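Local coordinates for protein ACDH-11, isoform b (Caenorhabditis elegans, PDB 4Y9J) that is a member of the acyl-CoA dehydrogenase family that binds flavin-adenine dinucleotide and the ligand UCC, at residues B[311-316]-B[397-402]; B[375-380]-B[389-394]. One frame throughout, in Å; residues are numbered along the deposited sequence.

Three helices in the family's C-terminal domain carry both contacts. The chain passes first through 311-316 on helix 304-338, then 375-380 on helix 352-383. After that helix ends at 383, a short connection, 384-388, leads to 389-394 on helix 389-419, so interaction 2 closes a short helical hairpin. Further along that last helix, 397-402 returns to 311-316 and closes the much longer loop of interaction 1, in which interaction 2 is nested. The centres lie about 12 Å apart, and the contacts meet directly: I314 CD1 is 3.7 Å from L379 CD2, and L402 CD2 is 3.8 Å from A375 CB. Interaction 1 borders the UCC pocket, whereas interaction 2 lies farther from the chain centre.

Interaction 1. Residues B[311-316]-B[397-402]; sequences MLNITR and LITPVL. With UCC (S-{(3S,5R,9R)-1-[(2R,3S,4R,5R)-5-(6-amino-9H-purin-9-yl)-4-hydroxy-3-(phosphonooxy)tetrahydrofuran-2-yl]-3,5,9-trihydroxy-8,8-dimethyl-3,5-dioxido-10,14-dioxo-2,4,6-trioxa-11,15-diaza-3lambda~5~,5lambda~5~-diphosphaheptadecan-17-yl} undecanethioate), chain F.
T399 presses its methyl CG2 against the backbone of N313, lying 3.5 Å from N313 O and 4.1 Å from R316 CB. This is the tight part of the contact: T399 contributes the largest buried area, and the two helices come within 6.4 Å between N313 CA and T399 CA. Its hydroxyl turns back to its own helix and bonds to L395 O, so only the methyl end faces across. No hydrogen bond joins the segments, and their shared surface is a modest 155 Å².

The partly exposed side chain of N313 belongs to the looser side: its OD1 is 3.8 Å from T399 CG2, and its amide turns to UCC. There it pairs with the adenine edge that carries N1 and N6: UCC N6 donates to N313 OD1 at 3.1 Å, while N313 ND2 donates to UCC N1 at the same length, with N-H...acceptor angles of 156° and 154°. This reciprocal pairing settles the amide's orientation. R316, in one of two modelled conformers, runs extended from CG to NE, which carries NH2 to two amide oxygens of the ligand, UCC OP1 at 2.7 Å and UCC OP2 at 3.0 Å; OP1 lies at the guanidinium edge, in plane. These bonds and a weak one from NE to E446 O hold the group, and L312 CB sits over the centre of one face.

N313 and R316 thus carry helix 304-338 both to helix 389-419 and to UCC. Helix 143-158 packs on M311 and I314, helix 449-461 on R316 and P400, helix 524-545 on L397 and V401, and helix 352-383 on I314, I398 and L402.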
# COMPACT_ATOMS: atom_id res chain seq x y z
N MET B 311 -12.86 17.33 -31.98
CA MET B 311 -12.38 16.90 -30.72
C MET B 311 -10.88 16.89 -30.70
O MET B 311 -10.27 17.29 -29.69
CB MET B 311 -12.97 15.53 -30.37
CG MET B 311 -12.34 14.77 -29.28
SD MET B 311 -12.89 15.16 -27.57
CE MET B 311 -14.34 14.06 -27.56
N LEU B 312 -10.27 16.27 -31.70
CA LEU B 312 -8.77 16.31 -31.78
C LEU B 312 -8.26 17.77 -31.71
O LEU B 312 -7.40 18.10 -30.89
CB LEU B 312 -8.22 15.62 -33.05
CG LEU B 312 -8.52 14.11 -33.30
CD1 LEU B 312 -8.01 13.70 -34.71
CD2 LEU B 312 -7.91 13.28 -32.16
N ASN B 313 -8.79 18.67 -32.53
CA ASN B 313 -8.29 20.00 -32.49
C ASN B 313 -8.51 20.76 -31.22
O ASN B 313 -7.61 21.48 -30.83
CB ASN B 313 -8.85 20.75 -33.66
CG ASN B 313 -8.23 20.24 -34.99
OD1 ASN B 313 -7.06 19.73 -35.02
ND2 ASN B 313 -9.00 20.33 -36.09
N ILE B 314 -9.71 20.63 -30.57
CA ILE B 314 -9.95 21.35 -29.31
C ILE B 314 -9.11 20.81 -28.23
O ILE B 314 -8.58 21.59 -27.44
CB ILE B 314 -11.47 21.31 -28.88
CG1 ILE B 314 -12.29 22.19 -29.78
CG2 ILE B 314 -11.68 21.75 -27.41
CD1 ILE B 314 -12.07 23.68 -29.61
N THR B 315 -8.94 19.47 -28.18
CA THR B 315 -8.19 18.90 -27.14
C THR B 315 -6.70 19.27 -27.31
O THR B 315 -6.00 19.44 -26.30
CB THR B 315 -8.29 17.33 -26.98
OG1 THR B 315 -7.86 16.67 -28.19
CG2 THR B 315 -9.73 16.88 -26.61
N ARG B 316 -6.25 19.37 -28.53
CA ARG B 316 -4.85 19.79 -28.82
C ARG B 316 -4.57 21.23 -28.32
O ARG B 316 -3.56 21.49 -27.71
CB ARG B 316 -4.54 19.57 -30.33
CG ARG B 316 -4.45 18.06 -30.59
CD ARG B 316 -4.23 17.60 -32.03
NE ARG B 316 -4.24 16.16 -32.11
CZ ARG B 316 -4.32 15.50 -33.24
NH1 ARG B 316 -4.49 16.14 -34.35
NH2 ARG B 316 -4.32 14.20 -33.29
N LEU B 397 -3.68 25.48 -39.33
CA LEU B 397 -2.22 25.31 -39.24
C LEU B 397 -1.70 25.42 -37.79
O LEU B 397 -0.87 24.60 -37.34
CB LEU B 397 -1.52 26.37 -40.07
CG LEU B 397 -0.01 26.37 -39.93
CD1 LEU B 397 0.52 25.03 -40.45
CD2 LEU B 397 0.62 27.55 -40.65
N ILE B 398 -2.15 26.45 -37.07
CA ILE B 398 -1.64 26.73 -35.73
C ILE B 398 -1.91 25.65 -34.68
O ILE B 398 -1.13 25.47 -33.78
CB ILE B 398 -2.07 28.12 -35.25
CG1 ILE B 398 -1.11 28.63 -34.17
CG2 ILE B 398 -3.48 28.11 -34.70
CD1 ILE B 398 -1.39 30.04 -33.75
N THR B 399 -3.01 24.93 -34.80
CA THR B 399 -3.43 24.03 -33.79
C THR B 399 -2.40 22.92 -33.59
O THR B 399 -1.89 22.73 -32.45
CB THR B 399 -4.84 23.51 -34.13
OG1 THR B 399 -5.74 24.58 -33.93
CG2 THR B 399 -5.22 22.47 -33.16
N PRO B 400 -1.98 22.24 -34.69
CA PRO B 400 -0.96 21.21 -34.44
C PRO B 400 0.43 21.76 -34.13
O PRO B 400 1.17 21.14 -33.35
CB PRO B 400 -0.94 20.43 -35.76
CG PRO B 400 -1.46 21.40 -36.82
CD PRO B 400 -2.53 22.14 -36.06
N VAL B 401 0.77 22.91 -34.74
CA VAL B 401 2.07 23.55 -34.54
C VAL B 401 2.19 23.94 -33.06
O VAL B 401 3.17 23.60 -32.39
CB VAL B 401 2.25 24.77 -35.46
CG1 VAL B 401 3.52 25.52 -35.10
CG2 VAL B 401 2.26 24.35 -36.91
N LEU B 402 1.17 24.60 -32.54
CA LEU B 402 1.13 24.95 -31.11
C LEU B 402 1.25 23.78 -30.14
O LEU B 402 2.11 23.76 -29.24
CB LEU B 402 -0.13 25.72 -30.81
CG LEU B 402 -0.45 26.02 -29.37
CD1 LEU B 402 0.56 26.95 -28.75
CD2 LEU B 402 -1.84 26.63 -29.24
OA1 UCC F . -4.91 10.84 -26.34
CA1 UCC F . -6.18 10.98 -26.15
CA2 UCC F . -6.91 11.50 -24.90
CA3 UCC F . -6.15 12.27 -23.87
CA4 UCC F . -6.96 13.49 -23.33
CA5 UCC F . -6.29 14.79 -23.79
CA6 UCC F . -6.26 15.81 -22.70
CA7 UCC F . -5.59 17.10 -23.15
CA8 UCC F . -5.90 17.89 -21.94
CA9 UCC F . -4.89 18.69 -21.32
C10 UCC F . -4.52 18.24 -19.97
C11 UCC F . -3.06 17.88 -20.17
S UCC F . -7.38 10.56 -27.24
CP1 UCC F . -6.59 9.85 -28.73
CP2 UCC F . -5.69 10.78 -29.48
NP1 UCC F . -5.32 10.26 -30.81
CP3 UCC F . -4.77 11.11 -31.68
OP1 UCC F . -4.44 12.27 -31.40
CP4 UCC F . -4.61 10.63 -33.11
CP5 UCC F . -3.16 10.86 -33.56
NP2 UCC F . -3.20 10.54 -34.98
CP6 UCC F . -3.58 11.39 -35.93
OP2 UCC F . -3.83 12.57 -35.73
CP8 UCC F . -3.55 10.82 -37.34
OP3 UCC F . -2.92 11.79 -38.23
CPB UCC F . -4.89 10.59 -38.00
CP7 UCC F . -5.98 11.67 -37.87
CP9 UCC F . -5.59 9.66 -36.91
CPA UCC F . -4.89 9.51 -39.10
O7 UCC F . -6.23 9.33 -39.61
P2 UCC F . -6.46 8.68 -41.08
O21 UCC F . -7.94 8.55 -41.36
O22 UCC F . -5.45 7.53 -41.19
O6 UCC F . -5.80 9.86 -41.99
P1 UCC F . -6.49 10.77 -43.09
O11 UCC F . -7.08 9.97 -44.24
O12 UCC F . -5.44 11.80 -43.37
O5' UCC F . -7.71 11.45 -42.17
C5' UCC F . -9.10 11.24 -42.53
C4' UCC F . -9.87 12.57 -42.66
C3' UCC F . -9.27 13.45 -43.75
O3' UCC F . -10.35 14.17 -44.26
P3 UCC F . -10.86 14.01 -45.75
O33 UCC F . -12.08 14.90 -45.77
O32 UCC F . -11.31 12.57 -45.84
O31 UCC F . -9.64 14.44 -46.61
C2' UCC F . -8.32 14.41 -43.05
O2' UCC F . -8.22 15.70 -43.63
O4' UCC F . -9.76 13.32 -41.44
C1' UCC F . -9.09 14.53 -41.73
N9 UCC F . -8.29 14.97 -40.57
C4 UCC F . -8.42 16.18 -40.04
N3 UCC F . -9.23 17.25 -40.26
C8 UCC F . -7.31 14.27 -39.95
N7 UCC F . -6.81 15.02 -38.95
C5 UCC F . -7.46 16.21 -38.94
C6 UCC F . -7.45 17.44 -38.10
N6 UCC F . -6.58 17.52 -37.07
N1 UCC F . -8.28 18.47 -38.47
C2 UCC F . -9.13 18.36 -39.51

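Interaction 2. Residues B[375-380]-B[389-394]; sequences AARLLG and DVEAMM
L378, the residue with most surface buried here, sends its two methyls to different partners on the opposing helix. CD2 rests on the aliphatic part of E391, 3.7 Å from E391 CG, and CD1 lies 3.9 Å from M394 CB. L378 and M394 run side by side and point the same way, although the sulfur end of M394 bends off at chi2 and chi3 toward A469 and R473 of helix 466-478. The axes come within 9.3 Å at a crossing angle of -122°, so the hairpin's two arms splay.

E391, second in buried area, works at both ends. Its CB and CG lie against the leucine, and beyond CG the chain extends (chi2 155°) to set OE2 at the in-plane edge of the R377 guanidinium. That salt bridge is long and weak: R377 NH1 stands 3.5 Å from E391 OE2, with the two planes 61° apart. A water bridges the same two groups, accepting from R377 NH2 at 2.7 Å and donating to E391 OE2 at 2.6 Å. A second water donates to L378 O and, weakly, to E391 O.

The charged ends also have partners elsewhere: R377 NE forms a salt bridge with E374, and E391 OE1 takes the S388 N-H at the helix start, in the manner of the acceptor half of a capping box. The chemistry implies apolar packing round L378 next to a charged, water-bridged pair, where R377 is shared between two carboxylates and the direct ion pair probably contributes little by itself.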
# COMPACT_ATOMS: atom_id res chain seq x y z
N ALA B 375 -3.95 31.33 -31.22
CA ALA B 375 -4.89 30.19 -31.49
C ALA B 375 -6.32 30.42 -30.90
O ALA B 375 -7.31 30.15 -31.56
CB ALA B 375 -4.27 28.89 -31.01
N ALA B 376 -6.42 30.90 -29.67
CA ALA B 376 -7.68 31.22 -29.00
C ALA B 376 -8.45 32.29 -29.78
O ALA B 376 -9.65 32.16 -29.99
CB ALA B 376 -7.43 31.72 -27.60
N ARG B 377 -7.74 33.34 -30.16
CA ARG B 377 -8.29 34.42 -31.04
C ARG B 377 -8.85 33.86 -32.32
O ARG B 377 -10.00 34.15 -32.67
CB ARG B 377 -7.22 35.45 -31.37
CG ARG B 377 -7.68 36.66 -32.11
CD ARG B 377 -6.55 37.60 -32.51
NE ARG B 377 -5.74 37.07 -33.60
CZ ARG B 377 -5.98 37.25 -34.88
NH1 ARG B 377 -7.03 37.97 -35.25
NH2 ARG B 377 -5.21 36.71 -35.79
N LEU B 378 -8.05 33.07 -33.01
CA LEU B 378 -8.43 32.48 -34.31
C LEU B 378 -9.59 31.48 -34.17
O LEU B 378 -10.45 31.40 -35.06
CB LEU B 378 -7.26 31.75 -34.99
CG LEU B 378 -6.12 32.66 -35.46
CD1 LEU B 378 -4.88 31.80 -35.74
CD2 LEU B 378 -6.53 33.46 -36.65
N LEU B 379 -9.66 30.81 -33.03
CA LEU B 379 -10.75 29.85 -32.80
C LEU B 379 -12.05 30.61 -32.64
O LEU B 379 -13.09 30.27 -33.20
CB LEU B 379 -10.48 28.99 -31.57
CG LEU B 379 -11.57 27.97 -31.17
CD1 LEU B 379 -11.81 26.97 -32.29
CD2 LEU B 379 -11.21 27.26 -29.87
N GLY B 380 -11.99 31.64 -31.81
CA GLY B 380 -13.15 32.49 -31.59
C GLY B 380 -13.69 33.13 -32.85
O GLY B 380 -14.92 33.08 -33.12
N ASP B 389 -10.19 34.50 -45.03
CA ASP B 389 -9.66 33.25 -45.56
C ASP B 389 -8.33 32.94 -44.86
O ASP B 389 -8.07 31.80 -44.57
CB ASP B 389 -9.48 33.32 -47.07
CG ASP B 389 -10.82 33.37 -47.81
OD1 ASP B 389 -11.87 33.07 -47.19
OD2 ASP B 389 -10.83 33.71 -49.00
N VAL B 390 -7.53 33.97 -44.60
CA VAL B 390 -6.22 33.77 -44.00
C VAL B 390 -6.37 33.28 -42.55
O VAL B 390 -5.63 32.37 -42.10
CB VAL B 390 -5.39 35.08 -44.06
CG1 VAL B 390 -4.24 35.09 -43.06
CG2 VAL B 390 -4.89 35.29 -45.47
N GLU B 391 -7.32 33.87 -41.83
CA GLU B 391 -7.57 33.46 -40.46
C GLU B 391 -8.10 32.02 -40.37
O GLU B 391 -7.76 31.27 -39.43
CB GLU B 391 -8.50 34.46 -39.77
CG GLU B 391 -7.77 35.71 -39.27
CD GLU B 391 -8.67 36.94 -39.14
OE1 GLU B 391 -9.83 36.90 -39.63
OE2 GLU B 391 -8.20 37.95 -38.55
N ALA B 392 -8.92 31.61 -41.32
CA ALA B 392 -9.36 30.21 -41.32
C ALA B 392 -8.18 29.28 -41.54
O ALA B 392 -8.03 28.27 -40.86
CB ALA B 392 -10.40 30.00 -42.40
N MET B 393 -7.31 29.63 -42.51
CA MET B 393 -6.13 28.78 -42.76
C MET B 393 -5.19 28.72 -41.56
O MET B 393 -4.70 27.64 -41.21
CB MET B 393 -5.37 29.21 -44.03
CG MET B 393 -6.12 28.80 -45.29
SD MET B 393 -5.25 29.25 -46.81
CE MET B 393 -5.76 30.95 -46.95
N MET B 394 -4.92 29.87 -40.94
CA MET B 394 -4.04 29.93 -39.80
C MET B 394 -4.58 29.17 -38.58
O MET B 394 -3.80 28.62 -37.79
CB MET B 394 -3.71 31.38 -39.42
CG MET B 394 -2.78 32.07 -40.40
SD MET B 394 -1.36 31.06 -40.81
CE MET B 394 -1.90 30.26 -42.33
O HOH W 1 -5.67 38.19 -38.05
O HOH W 2 -10.02 31.87 -37.75